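Local coordinates for putative sarcosine dimethylglycine methyltransferase (Galdieria sulphuraria, PDB 2O57), which probably transfers methyl groups from S-adenosylmethionine to sarcosine and dimethylglycine, at residues L177-E191 and K283-I297. Residues are numbered along the deposited sequence; the frame is centred on the assembly and turned at random. Where two conformers were deposited one is given.
Sequences LKPRGVMAITDPMKE and KLTWGGMLFRKSDKI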
loop_
_atom_site.group_PDB
_atom_site.type_symbol
_atom_site.label_atom_id
_atom_site.label_comp_id
_atom_site.label_asym_id
_atom_site.label_seq_id
_atom_site.Cartn_x
_atom_site.Cartn_y
_atom_site.Cartn_z
ATOM N N LEU A 177 -17.331 15.555 -4.255
ATOM C CA LEU A 177 -16.264 15.918 -3.338
ATOM C C LEU A 177 -16.105 17.408 -3.333
ATOM O O LEU A 177 -16.210 18.069 -4.386
ATOM C CB LEU A 177 -14.926 15.268 -3.723
ATOM C CG LEU A 177 -14.628 13.858 -3.223
ATOM C CD1 LEU A 177 -13.347 13.347 -3.910
ATOM C CD2 LEU A 177 -14.488 13.857 -1.692
ATOM N N LYS A 178 -15.841 17.944 -2.150
ATOM C CA LYS A 178 -15.400 19.341 -2.066
ATOM C C LYS A 178 -14.019 19.469 -2.690
ATOM O O LYS A 178 -13.276 18.496 -2.776
ATOM C CB LYS A 178 -15.335 19.812 -0.622
ATOM C CG LYS A 178 -16.679 19.844 0.121
ATOM C CD LYS A 178 -16.511 20.628 1.416
ATOM C CE LYS A 178 -17.256 19.980 2.565
ATOM N NZ LYS A 178 -16.835 20.659 3.853
ATOM N N PRO A 179 -13.642 20.691 -3.105
ATOM C CA PRO A 179 -12.251 20.909 -3.507
ATOM C C PRO A 179 -11.305 20.420 -2.399
ATOM O O PRO A 179 -11.546 20.660 -1.206
ATOM C CB PRO A 179 -12.171 22.438 -3.651
ATOM C CG PRO A 179 -13.612 22.830 -4.041
ATOM C CD PRO A 179 -14.464 21.922 -3.203
ATOM N N ARG A 180 -10.271 19.690 -2.797
ATOM C CA ARG A 180 -9.272 19.129 -1.871
ATOM C C ARG A 180 -9.828 18.024 -0.970
ATOM O O ARG A 180 -9.127 17.536 -0.114
ATOM C CB ARG A 180 -8.527 20.201 -1.075
ATOM C CG ARG A 180 -7.841 21.272 -1.961
ATOM C CD ARG A 180 -6.776 22.088 -1.178
ATOM N NE ARG A 180 -5.688 21.226 -0.666
ATOM C CZ ARG A 180 -4.719 20.669 -1.407
ATOM N NH1 ARG A 180 -4.670 20.818 -2.736
ATOM N NH2 ARG A 180 -3.794 19.922 -0.815
ATOM N N GLY A 181 -11.080 17.628 -1.200
ATOM C CA GLY A 181 -11.615 16.393 -0.622
ATOM C C GLY A 181 -10.833 15.161 -1.026
ATOM O O GLY A 181 -10.187 15.143 -2.076
ATOM N N VAL A 182 -10.881 14.116 -0.197
ATOM C CA VAL A 182 -10.018 12.966 -0.413
ATOM C C VAL A 182 -10.890 11.713 -0.551
ATOM O O VAL A 182 -11.861 11.548 0.199
ATOM C CB VAL A 182 -8.956 12.816 0.735
ATOM C CG1 VAL A 182 -8.141 11.498 0.606
ATOM C CG2 VAL A 182 -7.955 13.984 0.690
HETATM N N MSE A 183 -10.554 10.845 -1.502
HETATM C CA MSE A 183 -11.280 9.587 -1.611
HETATM C C MSE A 183 -10.363 8.411 -1.345
HETATM O O MSE A 183 -9.296 8.303 -1.969
HETATM C CB MSE A 183 -11.891 9.434 -3.001
HETATM C CG MSE A 183 -12.502 8.038 -3.205
HETATM SE SE MSE A 183 -13.830 7.901 -4.622
HETATM C CE MSE A 183 -12.710 8.013 -6.117
ATOM N N ALA A 184 -10.802 7.501 -0.484
ATOM C CA ALA A 184 -10.064 6.259 -0.236
ATOM C C ALA A 184 -10.902 5.075 -0.723
ATOM O O ALA A 184 -12.053 4.899 -0.296
ATOM C CB ALA A 184 -9.710 6.109 1.263
ATOM N N ILE A 185 -10.334 4.265 -1.622
ATOM C CA ILE A 185 -11.047 3.092 -2.158
ATOM C C ILE A 185 -10.211 1.846 -2.063
ATOM O O ILE A 185 -8.954 1.913 -2.006
ATOM C CB ILE A 185 -11.517 3.254 -3.635
ATOM C CG1 ILE A 185 -10.319 3.294 -4.625
ATOM C CG2 ILE A 185 -12.390 4.483 -3.771
ATOM C CD1 ILE A 185 -10.764 3.162 -6.098
ATOM N N THR A 186 -10.900 0.707 -2.007
ATOM C CA THR A 186 -10.276 -0.605 -2.170
ATOM C C THR A 186 -11.141 -1.376 -3.185
ATOM O O THR A 186 -12.338 -1.103 -3.301
ATOM C CB THR A 186 -10.121 -1.446 -0.827
ATOM O OG1 THR A 186 -11.400 -1.910 -0.311
ATOM C CG2 THR A 186 -9.284 -0.746 0.233
ATOM N N ASP A 187 -10.544 -2.298 -3.939
ATOM C CA ASP A 187 -11.318 -3.074 -4.906
ATOM C C ASP A 187 -10.533 -4.300 -5.313
ATOM O O ASP A 187 -9.340 -4.205 -5.658
ATOM C CB ASP A 187 -11.578 -2.195 -6.145
ATOM C CG ASP A 187 -12.957 -2.451 -6.799
ATOM O OD1 ASP A 187 -13.908 -2.851 -6.102
ATOM O OD2 ASP A 187 -13.069 -2.201 -8.022
ATOM N N PRO A 188 -11.194 -5.463 -5.337
ATOM C CA PRO A 188 -10.556 -6.559 -6.063
ATOM C C PRO A 188 -10.415 -6.105 -7.513
ATOM O O PRO A 188 -11.299 -5.376 -8.041
ATOM C CB PRO A 188 -11.583 -7.687 -5.976
ATOM C CG PRO A 188 -12.454 -7.350 -4.737
ATOM C CD PRO A 188 -12.527 -5.828 -4.793
HETATM N N MSE A 189 -9.302 -6.464 -8.149
HETATM C CA MSE A 189 -9.011 -5.974 -9.499
HETATM C C MSE A 189 -8.146 -6.934 -10.295
HETATM O O MSE A 189 -7.703 -7.939 -9.758
HETATM C CB MSE A 189 -8.430 -4.538 -9.505
HETATM C CG MSE A 189 -7.489 -4.098 -8.420
HETATM SE SE MSE A 189 -7.179 -2.091 -8.545
HETATM C CE MSE A 189 -8.301 -1.271 -7.419
ATOM N N LYS A 190 -7.967 -6.652 -11.583
ATOM C CA LYS A 190 -6.966 -7.330 -12.372
ATOM C C LYS A 190 -5.669 -6.514 -12.303
ATOM O O LYS A 190 -5.681 -5.285 -12.058
ATOM C CB LYS A 190 -7.437 -7.560 -13.831
ATOM C CG LYS A 190 -7.567 -6.283 -14.704
ATOM C CD LYS A 190 -8.069 -6.592 -16.163
ATOM C CE LYS A 190 -7.584 -5.514 -17.131
ATOM N NZ LYS A 190 -8.248 -5.597 -18.479
ATOM N N GLU A 191 -4.545 -7.208 -12.468
ATOM C CA GLU A 191 -3.251 -6.539 -12.625
ATOM C C GLU A 191 -3.218 -5.735 -13.928
ATOM O O GLU A 191 -3.763 -6.179 -14.950
ATOM C CB GLU A 191 -2.125 -7.582 -12.602
ATOM C CG GLU A 191 -1.967 -8.236 -11.242
ATOM C CD GLU A 191 -1.031 -7.452 -10.349
ATOM O OE1 GLU A 191 -0.573 -6.367 -10.791
ATOM O OE2 GLU A 191 -0.738 -7.925 -9.233
ATOM N N LYS A 283 -2.480 -12.697 -12.151
ATOM C CA LYS A 283 -3.451 -11.995 -12.998
ATOM C C LYS A 283 -4.343 -11.006 -12.226
ATOM O O LYS A 283 -4.810 -10.046 -12.790
ATOM C CB LYS A 283 -4.371 -12.968 -13.736
ATOM C CG LYS A 283 -3.618 -13.995 -14.615
ATOM C CD LYS A 283 -4.603 -14.692 -15.515
ATOM C CE LYS A 283 -3.892 -15.594 -16.500
ATOM N NZ LYS A 283 -4.238 -17.007 -16.138
ATOM N N LEU A 284 -4.601 -11.305 -10.960
ATOM C CA LEU A 284 -5.574 -10.568 -10.152
ATOM C C LEU A 284 -4.922 -10.044 -8.894
ATOM O O LEU A 284 -3.966 -10.637 -8.378
ATOM C CB LEU A 284 -6.753 -11.461 -9.775
ATOM C CG LEU A 284 -7.487 -12.148 -10.936
ATOM C CD1 LEU A 284 -8.620 -13.041 -10.357
ATOM C CD2 LEU A 284 -8.088 -11.132 -11.876
ATOM N N THR A 285 -5.448 -8.948 -8.389
ATOM C CA THR A 285 -4.929 -8.390 -7.129
ATOM C C THR A 285 -6.019 -7.701 -6.313
ATOM O O THR A 285 -7.145 -7.591 -6.756
ATOM C CB THR A 285 -3.715 -7.414 -7.383
ATOM O OG1 THR A 285 -3.118 -7.069 -6.145
ATOM C CG2 THR A 285 -4.123 -6.124 -8.130
ATOM N N TRP A 286 -5.682 -7.277 -5.106
ATOM C CA TRP A 286 -6.595 -6.450 -4.330
ATOM C C TRP A 286 -5.935 -5.092 -4.260
ATOM O O TRP A 286 -4.860 -4.969 -3.693
ATOM C CB TRP A 286 -6.838 -7.033 -2.929
ATOM C CG TRP A 286 -7.767 -6.175 -2.065
ATOM C CD1 TRP A 286 -9.047 -5.758 -2.385
ATOM C CD2 TRP A 286 -7.483 -5.651 -0.783
ATOM N NE1 TRP A 286 -9.544 -4.977 -1.383
ATOM C CE2 TRP A 286 -8.623 -4.921 -0.365
ATOM C CE3 TRP A 286 -6.376 -5.742 0.079
ATOM C CZ2 TRP A 286 -8.691 -4.268 0.876
ATOM C CZ3 TRP A 286 -6.449 -5.100 1.328
ATOM C CH2 TRP A 286 -7.602 -4.364 1.704
ATOM N N GLY A 287 -6.580 -4.096 -4.857
ATOM C CA GLY A 287 -6.013 -2.760 -5.024
ATOM C C GLY A 287 -6.523 -1.802 -3.982
ATOM O O GLY A 287 -7.624 -1.962 -3.476
ATOM N N GLY A 288 -5.715 -0.803 -3.645
ATOM C CA GLY A 288 -6.148 0.252 -2.722
ATOM C C GLY A 288 -5.622 1.562 -3.293
ATOM O O GLY A 288 -4.512 1.583 -3.849
HETATM N N MSE A 289 -6.391 2.645 -3.176
HETATM C CA MSE A 289 -5.949 3.940 -3.691
HETATM C C MSE A 289 -6.496 5.114 -2.893
HETATM O O MSE A 289 -7.584 5.043 -2.358
HETATM C CB MSE A 289 -6.381 4.143 -5.138
HETATM C CG MSE A 289 -6.267 2.892 -6.001
HETATM SE SE MSE A 289 -6.990 3.019 -7.779
HETATM C CE MSE A 289 -5.667 4.223 -8.617
ATOM N N LEU A 290 -5.738 6.205 -2.858
ATOM C CA LEU A 290 -6.253 7.460 -2.331
ATOM C C LEU A 290 -6.071 8.534 -3.379
ATOM O O LEU A 290 -5.033 8.603 -4.070
ATOM C CB LEU A 290 -5.562 7.864 -1.044
ATOM C CG LEU A 290 -6.110 7.249 0.250
ATOM C CD1 LEU A 290 -5.500 5.791 0.424
ATOM C CD2 LEU A 290 -5.623 8.170 1.306
ATOM N N PHE A 291 -7.096 9.362 -3.501
ATOM C CA PHE A 291 -7.115 10.443 -4.474
ATOM C C PHE A 291 -7.412 11.731 -3.752
ATOM O O PHE A 291 -8.023 11.712 -2.679
ATOM C CB PHE A 291 -8.244 10.247 -5.489
ATOM C CG PHE A 291 -8.235 8.918 -6.198
ATOM C CD1 PHE A 291 -7.470 8.732 -7.346
ATOM C CD2 PHE A 291 -9.033 7.872 -5.741
ATOM C CE1 PHE A 291 -7.488 7.505 -8.028
ATOM C CE2 PHE A 291 -9.070 6.650 -6.419
ATOM C CZ PHE A 291 -8.293 6.468 -7.560
ATOM N N ARG A 292 -6.998 12.849 -4.333
ATOM C CA ARG A 292 -7.483 14.131 -3.864
ATOM C C ARG A 292 -8.067 14.929 -5.031
ATOM O O ARG A 292 -7.543 14.886 -6.146
ATOM C CB ARG A 292 -6.379 14.926 -3.161
ATOM C CG ARG A 292 -6.877 16.228 -2.514
ATOM C CD ARG A 292 -5.779 17.090 -1.887
ATOM N NE ARG A 292 -5.097 16.512 -0.727
ATOM C CZ ARG A 292 -5.520 16.535 0.545
ATOM N NH1 ARG A 292 -6.706 17.072 0.908
ATOM N NH2 ARG A 292 -4.738 15.995 1.465
ATOM N N LYS A 293 -9.166 15.633 -4.783
ATOM C CA LYS A 293 -9.735 16.543 -5.771
ATOM C C LYS A 293 -8.900 17.853 -5.876
ATOM O O LYS A 293 -9.170 18.853 -5.185
ATOM C CB LYS A 293 -11.193 16.870 -5.450
ATOM C CG LYS A 293 -11.873 17.707 -6.524
ATOM C CD LYS A 293 -13.409 17.807 -6.282
ATOM C CE LYS A 293 -14.060 18.869 -7.171
ATOM N NZ LYS A 293 -15.554 18.924 -6.919
ATOM N N SER A 294 -7.868 17.797 -6.712
ATOM C CA SER A 294 -6.941 18.915 -6.960
ATOM C C SER A 294 -6.149 18.551 -8.199
ATOM O O SER A 294 -6.018 17.364 -8.544
ATOM C CB SER A 294 -5.962 19.151 -5.785
ATOM O OG SER A 294 -5.202 17.981 -5.526
ATOM N N ASP A 295 -5.589 19.572 -8.820
ATOM C CA ASP A 295 -4.794 19.437 -10.031
ATOM C C ASP A 295 -3.490 18.693 -9.752
ATOM O O ASP A 295 -3.033 17.919 -10.590
ATOM C CB ASP A 295 -4.524 20.842 -10.595
ATOM C CG ASP A 295 -3.862 20.825 -11.971
ATOM O OD1 ASP A 295 -4.122 19.886 -12.766
ATOM O OD2 ASP A 295 -3.092 21.783 -12.263
ATOM N N LYS A 296 -2.913 18.903 -8.568
ATOM C CA LYS A 296 -1.581 18.374 -8.247
ATOM C C LYS A 296 -1.405 17.803 -6.843
ATOM O O LYS A 296 -2.135 18.197 -5.925
ATOM C CB LYS A 296 -0.495 19.457 -8.452
ATOM C CG LYS A 296 -0.293 19.944 -9.885
ATOM C CD LYS A 296 0.403 18.914 -10.785
ATOM C CE LYS A 296 0.788 19.550 -12.130
ATOM N NZ LYS A 296 2.070 18.983 -12.695
ATOM N N ILE A 297 -0.492 16.803 -6.815
ATOM C CA ILE A 297 0.307 16.223 -5.689
ATOM C C ILE A 297 0.426 14.685 -5.749
ATOM O O ILE A 297 1.519 14.120 -5.662
ATOM C CB ILE A 297 -0.010 16.709 -4.240
ATOM C CG1 ILE A 297 0.202 18.217 -4.102
ATOM C CG2 ILE A 297 0.964 16.021 -3.236
ATOM C CD1 ILE A 297 -0.506 18.825 -2.910
ATOM O OXT ILE A 297 -0.550 13.964 -5.875
HETATM O O HOH W 1 -1.376 -10.773 -8.963
#
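M183, I185, D187 and M189 form hydrogen-bonded antiparallel pairs with F291, M289, G287 and T285, each with two backbone bonds; I185 N to M289 O, 3.0 Å, is nearly straight at 172°. Beyond M189, E191 N adds a bond to K283 O.

The face of M183, I185, M289 and F291 is apolar in its middle; nearer K283 it carries D187 and T285, whose polar ends bond Y217 and S233. The methyl CE of selenomethionine M183 reaches F291 CD2 at 3.7 Å, and I185 CD1 meets the phenyl edge in its plane. Flexible M189 bends at its selenium (chi3 96°), which lays CE 3.6 Å from G287 CA, over a residue with no side chain to block it. On the other face small A184 fits beside L290, and T186 CB packs obliquely against the indole of W286, whose NE1 shares D158 OD1 with T186 OG1.

Polar chains close the far end, where K178 to G181 make a type II turn. Lysine K293, fully extended, is long enough to bring NZ to three oxygens: L177 O at 2.8 Å, A174 O and N149 OD1. R292 NH1 bonds R180 O at 2.7 Å, while its flat guanidinium takes R180 on one face, planes 8° apart, and V182 CG2 on the other. The stack brings two positive charges together; a long, weak ion pair from R292 NH2 to E52 of the second subunit may offset part of this.

The pairing joins strands 181-190 and 284-293 in the 3-2-1-4-5-7-6 sheet of class I methyltransferases, where the last strand inserts antiparallel. Strands 151-157 and 226-233 flank the pair, helix 214-223 packs on I185, M289 and F291, and helix 235-251 touches P188 and W286.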